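Local coordinates for protein CDA peptide synthetase I (Streptomyces coelicolor, PDB 5DU9) that is a nonribosomal peptide synthetase, represented here by its condensation domain, at residues L38-L44 with V373-P378; L151-G155 with F169-L173. The protein carries 1 engineered substitution. One frame throughout, in Å; residues are numbered along the deposited sequence.

Interaction 1: residues L38-L44 with V373-P378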
ATOM      1  N   LEU A  38       7.861   6.117   9.822  1.00 18.79           N
ATOM      2  CA  LEU A  38       9.169   6.616   9.418  1.00 17.03           C
ATOM      3  C   LEU A  38      10.189   6.282  10.488  1.00 23.01           C
ATOM      4  O   LEU A  38       9.992   6.604  11.657  1.00 18.73           O
ATOM      5  CB  LEU A  38       9.155   8.133   9.205  1.00 19.52           C
ATOM      6  CG  LEU A  38       8.323   8.746   8.083  1.00 18.82           C
ATOM      7  CD1 LEU A  38       8.488  10.256   8.119  1.00 26.64           C
ATOM      8  CD2 LEU A  38       8.717   8.195   6.720  1.00 23.61           C
ATOM      9  N   GLU A  39      11.275   5.631  10.087  1.00 20.14           N
ATOM     10  CA  GLU A  39      12.410   5.438  10.968  1.00 21.43           C
ATOM     11  C   GLU A  39      13.321   6.643  10.809  1.00 28.32           C
ATOM     12  O   GLU A  39      13.865   6.875   9.731  1.00 26.04           O
ATOM     13  CB  GLU A  39      13.133   4.135  10.638  1.00 22.70           C
ATOM     14  CG  GLU A  39      12.267   2.904  10.866  1.00 26.46           C
ATOM     15  CD  GLU A  39      12.954   1.613  10.468  1.00 36.90           C
ATOM     16  OE1 GLU A  39      13.860   1.657   9.610  1.00 44.82           O
ATOM     17  OE2 GLU A  39      12.587   0.553  11.018  1.00 42.06           O
ATOM     18  N   ILE A  40      13.470   7.411  11.885  1.00 25.39           N
ATOM     19  CA  ILE A  40      14.135   8.707  11.831  1.00 27.53           C
ATOM     20  C   ILE A  40      15.433   8.654  12.636  1.00 27.70           C
ATOM     21  O   ILE A  40      15.442   8.216  13.784  1.00 25.37           O
ATOM     22  CB  ILE A  40      13.194   9.818  12.348  1.00 24.83           C
ATOM     23  CG1 ILE A  40      11.946   9.887  11.458  1.00 27.50           C
ATOM     24  CG2 ILE A  40      13.896  11.167  12.366  1.00 30.13           C
ATOM     25  CD1 ILE A  40      10.733  10.506  12.116  1.00 25.93           C
ATOM     26  N   ASP A  41      16.525   9.100  12.018  1.00 25.30           N
ATOM     27  CA  ASP A  41      17.866   8.823  12.528  1.00 29.90           C
ATOM     28  C   ASP A  41      18.422   9.900  13.460  1.00 37.30           C
ATOM     29  O   ASP A  41      19.595   9.853  13.828  1.00 40.10           O
ATOM     30  CB  ASP A  41      18.832   8.618  11.352  1.00 32.70           C
ATOM     31  CG  ASP A  41      19.017   9.873  10.511  1.00 40.43           C
ATOM     32  OD1 ASP A  41      18.292  10.866  10.731  1.00 36.30           O
ATOM     33  OD2 ASP A  41      19.893   9.862   9.619  1.00 42.64           O
ATOM     34  N   GLY A  42      17.590  10.864  13.841  1.00 32.24           N
ATOM     35  CA  GLY A  42      18.033  11.935  14.719  1.00 30.14           C
ATOM     36  C   GLY A  42      16.888  12.556  15.494  1.00 30.61           C
ATOM     37  O   GLY A  42      15.722  12.315  15.178  1.00 28.37           O
ATOM     38  N   PRO A  43      17.217  13.372  16.508  1.00 36.47           N
ATOM     39  CA  PRO A  43      16.203  13.935  17.406  1.00 40.74           C
ATOM     40  C   PRO A  43      15.249  14.923  16.737  1.00 37.60           C
ATOM     41  O   PRO A  43      15.664  15.741  15.913  1.00 37.81           O
ATOM     42  CB  PRO A  43      17.039  14.640  18.483  1.00 37.94           C
ATOM     43  CG  PRO A  43      18.351  14.904  17.846  1.00 53.54           C
ATOM     44  CD  PRO A  43      18.581  13.775  16.891  1.00 44.14           C
ATOM     45  N   LEU A  44      13.973  14.820  17.099  1.00 34.39           N
ATOM     46  CA  LEU A  44      12.952  15.776  16.687  1.00 32.18           C
ATOM     47  C   LEU A  44      12.334  16.442  17.913  1.00 38.51           C
ATOM     48  O   LEU A  44      12.295  15.856  18.997  1.00 42.57           O
ATOM     49  CB  LEU A  44      11.861  15.088  15.866  1.00 35.11           C
ATOM     50  CG  LEU A  44      12.283  14.458  14.539  1.00 33.96           C
ATOM     51  CD1 LEU A  44      11.097  13.762  13.902  1.00 31.60           C
ATOM     52  CD2 LEU A  44      12.862  15.496  13.589  1.00 31.29           C
ATOM     53  N   VAL A 373      12.748  11.248   3.889  1.00 21.11           N
ATOM     54  CA  VAL A 373      12.033  12.432   4.342  1.00 25.79           C
ATOM     55  C   VAL A 373      12.954  13.314   5.179  1.00 23.69           C
ATOM     56  O   VAL A 373      13.514  12.868   6.178  1.00 26.52           O
ATOM     57  CB  VAL A 373      10.775  12.037   5.153  1.00 20.68           C
ATOM     58  CG1 VAL A 373      10.071  13.261   5.710  1.00 25.57           C
ATOM     59  CG2 VAL A 373       9.819  11.237   4.279  1.00 25.23           C
ATOM     60  N   ASP A 374      13.098  14.571   4.769  1.00 25.84           N
ATOM     61  CA  ASP A 374      14.074  15.474   5.374  1.00 29.62           C
ATOM     62  C   ASP A 374      13.450  16.371   6.440  1.00 28.91           C
ATOM     63  O   ASP A 374      12.665  17.267   6.131  1.00 29.21           O
ATOM     64  CB  ASP A 374      14.728  16.336   4.289  1.00 36.23           C
ATOM     65  CG  ASP A 374      15.842  17.215   4.828  1.00 43.08           C
ATOM     66  OD1 ASP A 374      16.385  16.905   5.910  1.00 41.33           O
ATOM     67  OD2 ASP A 374      16.180  18.218   4.164  1.00 60.21           O
ATOM     68  N   PHE A 375      13.816  16.136   7.697  1.00 28.89           N
ATOM     69  CA  PHE A 375      13.311  16.938   8.804  1.00 27.18           C
ATOM     70  C   PHE A 375      14.289  18.052   9.182  1.00 32.03           C
ATOM     71  O   PHE A 375      14.224  18.599  10.283  1.00 36.73           O
ATOM     72  CB  PHE A 375      13.023  16.046  10.015  1.00 29.42           C
ATOM     73  CG  PHE A 375      11.805  15.187   9.848  1.00 25.50           C
ATOM     74  CD1 PHE A 375      10.548  15.691  10.130  1.00 25.70           C
ATOM     75  CD2 PHE A 375      11.916  13.878   9.406  1.00 26.35           C
ATOM     76  CE1 PHE A 375       9.418  14.904   9.975  1.00 24.69           C
ATOM     77  CE2 PHE A 375      10.791  13.088   9.247  1.00 29.56           C
ATOM     78  CZ  PHE A 375       9.542  13.606   9.534  1.00 22.90           C
ATOM     79  N   GLY A 376      15.189  18.385   8.261  1.00 32.95           N
ATOM     80  CA  GLY A 376      16.140  19.463   8.473  1.00 39.08           C
ATOM     81  C   GLY A 376      17.357  18.995   9.244  1.00 43.20           C
ATOM     82  O   GLY A 376      17.816  19.662  10.173  1.00 50.27           O
ATOM     83  N   GLY A 377      17.884  17.843   8.845  1.00 38.61           N
ATOM     84  CA  GLY A 377      18.988  17.203   9.535  1.00 42.31           C
ATOM     85  C   GLY A 377      18.660  15.735   9.714  1.00 33.74           C
ATOM     86  O   GLY A 377      19.206  14.884   9.008  1.00 36.76           O
ATOM     87  N   PRO A 378      17.752  15.426  10.655  1.00 35.14           N
ATOM     88  CA  PRO A 378      17.229  14.061  10.756  1.00 31.43           C
ATOM     89  C   PRO A 378      16.532  13.647   9.468  1.00 30.71           C
ATOM     90  O   PRO A 378      15.868  14.472   8.839  1.00 34.87           O
ATOM     91  CB  PRO A 378      16.232  14.143  11.916  1.00 33.70           C
ATOM     92  CG  PRO A 378      16.628  15.345  12.686  1.00 38.00           C
ATOM     93  CD  PRO A 378      17.184  16.309  11.686  1.00 45.94           C
TER
HETATM   94  O   HOH W   1      20.584  12.192   8.721  1.00 38.83           O
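At the margin of the six-stranded sheet of the condensation domain, the end of strand 33-40 and the loop after it pack on the turn that follows the outermost strand 373-374. The Phe375 ring is the centre of the apolar part. Leu44 lies over one face, with CD1 4.3 Å from the ring centroid and 10° off the normal, a CH-pi contact. With CG opposite the carbonyl carbon (chi1 -63°), its other methyl, CD2, reaches Phe375 CB at 3.6 Å. Leu38 CD1 meets the ring at its edge, in the ring plane, 3.8 Å from Phe375 CZ. Ile40 crosses Phe375 at about a right angle, its CD1 near Phe375 CE2. Pro378 makes the second part: its CB rests on Ile40 CG2 at 3.8 Å, and its CG lies 3.4 Å from Pro43 O.

No direct hydrogen bond joins the two segments. A water bridges them on the outer side, donating to Asp41 OD2 at 2.6 Å and to Gly377 O at 3.0 Å. Asp41 OD1 accepts from the backbone N of Val379, which fixes the carboxylate beside Pro378. Within the turn, Asp374 OD1 accepts from Gly376 N at 3.0 Å, an Asx turn.

Strand 379-384 runs between the two strands and pairs with both. Helix 163-182 packs against Leu38, Leu44, Val373 and Phe375, and Ile40 touches His150 and Tyr152 of strand 149-157.

Interaction 2: residues L151-G155 with F169-L173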
ATOM      1  N   LEU A 151      10.783   7.206  15.803  1.00 20.26           N
ATOM      2  CA  LEU A 151       9.880   6.505  14.907  1.00 23.30           C
ATOM      3  C   LEU A 151       8.567   7.268  14.876  1.00 20.10           C
ATOM      4  O   LEU A 151       7.980   7.527  15.925  1.00 21.01           O
ATOM      5  CB  LEU A 151       9.667   5.058  15.367  1.00 25.22           C
ATOM      6  CG  LEU A 151       8.915   4.119  14.422  1.00 31.99           C
ATOM      7  CD1 LEU A 151       9.365   2.685  14.644  1.00 43.26           C
ATOM      8  CD2 LEU A 151       7.408   4.228  14.617  1.00 28.34           C
ATOM      9  N   TYR A 152       8.129   7.647  13.679  1.00 18.17           N
ATOM     10  CA  TYR A 152       6.835   8.300  13.511  1.00 20.32           C
ATOM     11  C   TYR A 152       5.845   7.306  12.940  1.00 20.02           C
ATOM     12  O   TYR A 152       6.040   6.813  11.832  1.00 17.72           O
ATOM     13  CB  TYR A 152       6.934   9.519  12.587  1.00 18.41           C
ATOM     14  CG  TYR A 152       5.665  10.343  12.568  1.00 18.90           C
ATOM     15  CD1 TYR A 152       4.532   9.906  11.889  1.00 21.99           C
ATOM     16  CD2 TYR A 152       5.592  11.551  13.249  1.00 25.26           C
ATOM     17  CE1 TYR A 152       3.367  10.653  11.886  1.00 17.31           C
ATOM     18  CE2 TYR A 152       4.436  12.304  13.245  1.00 23.62           C
ATOM     19  CZ  TYR A 152       3.327  11.849  12.563  1.00 22.97           C
ATOM     20  OH  TYR A 152       2.173  12.596  12.565  1.00 21.16           O
ATOM     21  N   TYR A 153       4.783   7.027  13.693  1.00 16.67           N
ATOM     22  CA  TYR A 153       3.737   6.106  13.260  1.00 16.77           C
ATOM     23  C   TYR A 153       2.531   6.846  12.711  1.00 14.40           C
ATOM     24  O   TYR A 153       1.977   7.727  13.363  1.00 15.96           O
ATOM     25  CB  TYR A 153       3.303   5.212  14.424  1.00 17.79           C
ATOM     26  CG  TYR A 153       1.993   4.472  14.209  1.00 15.27           C
ATOM     27  CD1 TYR A 153       1.892   3.434  13.290  1.00 17.58           C
ATOM     28  CD2 TYR A 153       0.866   4.794  14.952  1.00 20.43           C
ATOM     29  CE1 TYR A 153       0.702   2.750  13.108  1.00 15.55           C
ATOM     30  CE2 TYR A 153      -0.330   4.115  14.777  1.00 19.33           C
ATOM     31  CZ  TYR A 153      -0.404   3.091  13.859  1.00 19.13           C
ATOM     32  OH  TYR A 153      -1.597   2.417  13.694  1.00 19.71           O
ATOM     33  N   LEU A 154       2.136   6.458  11.504  1.00 15.54           N
ATOM     34  CA  LEU A 154       0.929   6.958  10.866  1.00 13.56           C
ATOM     35  C   LEU A 154      -0.063   5.816  10.717  1.00 13.37           C
ATOM     36  O   LEU A 154       0.107   4.941   9.866  1.00 15.50           O
ATOM     37  CB  LEU A 154       1.246   7.567   9.498  1.00 14.06           C
ATOM     38  CG  LEU A 154       0.040   7.961   8.636  1.00 17.25           C
ATOM     39  CD1 LEU A 154      -0.776   9.055   9.298  1.00 16.74           C
ATOM     40  CD2 LEU A 154       0.495   8.391   7.250  1.00 19.73           C
ATOM     41  N   GLY A 155      -1.085   5.826  11.567  1.00 12.57           N
ATOM     42  CA  GLY A 155      -2.164   4.861  11.488  1.00 15.31           C
ATOM     43  C   GLY A 155      -3.349   5.545  10.850  1.00 14.24           C
ATOM     44  O   GLY A 155      -3.634   6.701  11.151  1.00 14.23           O
ATOM     45  N   PHE A 169       1.651  12.807   2.683  1.00 15.75           N
ATOM     46  CA  PHE A 169       1.542  13.287   4.053  1.00 16.14           C
ATOM     47  C   PHE A 169       2.911  13.532   4.684  1.00 17.67           C
ATOM     48  O   PHE A 169       3.165  14.604   5.233  1.00 20.38           O
ATOM     49  CB  PHE A 169       0.761  12.293   4.913  1.00 15.24           C
ATOM     50  CG  PHE A 169       0.866  12.568   6.384  1.00 17.41           C
ATOM     51  CD1 PHE A 169       0.070  13.529   6.976  1.00 17.95           C
ATOM     52  CD2 PHE A 169       1.778  11.883   7.170  1.00 17.59           C
ATOM     53  CE1 PHE A 169       0.174  13.797   8.329  1.00 19.13           C
ATOM     54  CE2 PHE A 169       1.886  12.145   8.524  1.00 19.30           C
ATOM     55  CZ  PHE A 169       1.082  13.102   9.103  1.00 15.02           C
ATOM     56  N   TYR A 170       3.788  12.534   4.611  1.00 15.95           N
ATOM     57  CA  TYR A 170       5.090  12.617   5.272  1.00 19.26           C
ATOM     58  C   TYR A 170       5.914  13.786   4.741  1.00 20.47           C
ATOM     59  O   TYR A 170       6.546  14.511   5.508  1.00 22.24           O
ATOM     60  CB  TYR A 170       5.876  11.319   5.084  1.00 16.95           C
ATOM     61  CG  TYR A 170       5.417  10.142   5.912  1.00 17.77           C
ATOM     62  CD1 TYR A 170       5.124  10.276   7.262  1.00 16.77           C
ATOM     63  CD2 TYR A 170       5.302   8.885   5.339  1.00 15.61           C
ATOM     64  CE1 TYR A 170       4.719   9.188   8.017  1.00 16.46           C
ATOM     65  CE2 TYR A 170       4.903   7.797   6.078  1.00 14.08           C
ATOM     66  CZ  TYR A 170       4.615   7.951   7.420  1.00 16.70           C
ATOM     67  OH  TYR A 170       4.211   6.862   8.158  1.00 18.23           O
ATOM     68  N   GLU A 171       5.909  13.963   3.423  1.00 18.44           N
ATOM     69  CA  GLU A 171       6.663  15.046   2.806  1.00 20.35           C
ATOM     70  C   GLU A 171       6.155  16.404   3.276  1.00 20.16           C
ATOM     71  O   GLU A 171       6.945  17.301   3.563  1.00 22.75           O
ATOM     72  CB  GLU A 171       6.589  14.963   1.278  1.00 22.63           C
ATOM     73  CG  GLU A 171       7.383  13.812   0.679  1.00 30.43           C
ATOM     74  CD  GLU A 171       7.781  14.048  -0.766  1.00 50.62           C
ATOM     75  OE1 GLU A 171       7.185  14.931  -1.418  1.00 48.62           O
ATOM     76  OE2 GLU A 171       8.693  13.345  -1.251  1.00 54.49           O
ATOM     77  N   ARG A 172       4.837  16.555   3.353  1.00 19.52           N
ATOM     78  CA  ARG A 172       4.250  17.818   3.794  1.00 22.91           C
ATOM     79  C   ARG A 172       4.562  18.073   5.267  1.00 22.61           C
ATOM     80  O   ARG A 172       4.896  19.196   5.658  1.00 24.49           O
ATOM     81  CB  ARG A 172       2.736  17.822   3.564  1.00 21.94           C
ATOM     82  CG  ARG A 172       2.016  19.042   4.125  1.00 21.38           C
ATOM     83  CD  ARG A 172       2.579  20.340   3.569  1.00 23.55           C
ATOM     84  NE  ARG A 172       1.858  21.509   4.068  1.00 25.10           N
ATOM     85  CZ  ARG A 172       2.278  22.763   3.932  1.00 27.40           C
ATOM     86  NH1 ARG A 172       3.423  23.023   3.316  1.00 29.75           N
ATOM     87  NH2 ARG A 172       1.556  23.761   4.421  1.00 29.37           N
ATOM     88  N   LEU A 173       4.447  17.026   6.078  1.00 19.94           N
ATOM     89  CA  LEU A 173       4.735  17.127   7.505  1.00 20.18           C
ATOM     90  C   LEU A 173       6.148  17.640   7.733  1.00 21.63           C
ATOM     91  O   LEU A 173       6.370  18.553   8.532  1.00 24.38           O
ATOM     92  CB  LEU A 173       4.562  15.770   8.187  1.00 20.80           C
ATOM     93  CG  LEU A 173       4.856  15.738   9.689  1.00 23.41           C
ATOM     94  CD1 LEU A 173       3.799  16.514  10.454  1.00 23.09           C
ATOM     95  CD2 LEU A 173       4.941  14.307  10.193  1.00 24.22           C
TER
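Tyr152 and Leu154 project from the same face of strand 149-157 onto Phe169, Tyr170 and Leu173 of helix 163-182. The short segments are 11.6 Å apart at their axes, and their chain directions differ by 131°. Large side chains fill this distance.

The tightly packed part joins three aromatic rings and two leucines. Leu173 CD2 sits over one face of the Tyr152 ring, off centre toward the rim, 3.7 Å from Tyr152 CE2; this is a CH-pi contact. Tyr152 CD1 meets the edge of the Tyr170 ring, in its plane, at 3.9 Å from Tyr170 CE1. Tyr152 also meets the edge of Phe169, with its OH 3.7 Å from Phe169 CZ. Leu154 packs beside this group. Its CD1 lies over a face of the Phe169 ring, off centre toward the rim, and its CD2 is 3.7 Å from Phe169 CD2. The CB of Tyr170 is not aimed at the strand. With CG opposite the carbonyl carbon (chi1 -75°), the ring swings across, and Tyr170 OH comes to 3.3 Å from Leu154 CB.

Both phenol oxygens are buried and have polar partners. Tyr152 OH is hydrogen-bonded to His140 ND1, and Tyr170 OH to Ser36 OG. Each hydroxyl is thus held by a strand next to 149-157.

The loose side is the far side of the helix. Glu171 is exposed there, and Arg172 is partly exposed. Neither touches the strand. Arg172 instead forms a salt bridge with Glu175 and a hydrogen bond to Pro187 O.

In the sheet, strand 149-157 lies between strands 138-146 and 33-40 and is hydrogen-bonded to both. Helix 46-58 packs next to helix 163-182 on the same layer, where its Leu53 touches Tyr152 and Phe169.

How the interactions relate
Both interactions join the same sheet, in which strands 33-40 and 149-157 are neighbours, and helix 163-182 serves both. Interaction 2 is buried core, a strand-to-helix contact about 11 Å from interaction 1, centre to centre. Interaction 1 lies nearer the surface, where its loops bring in prolines, a bridging water and an exposed aspartate. Neither has a direct hydrogen bond between its segments; in both, polar side chains find partners on adjacent strands. The two meet chiefly at Leu38. Its N is probably hydrogen-bonded to Tyr152 O at 2.8 Å, and its CD1 packs on Tyr170 CD1 at 3.5 Å. Val373 CG1 also packs on Tyr170 O.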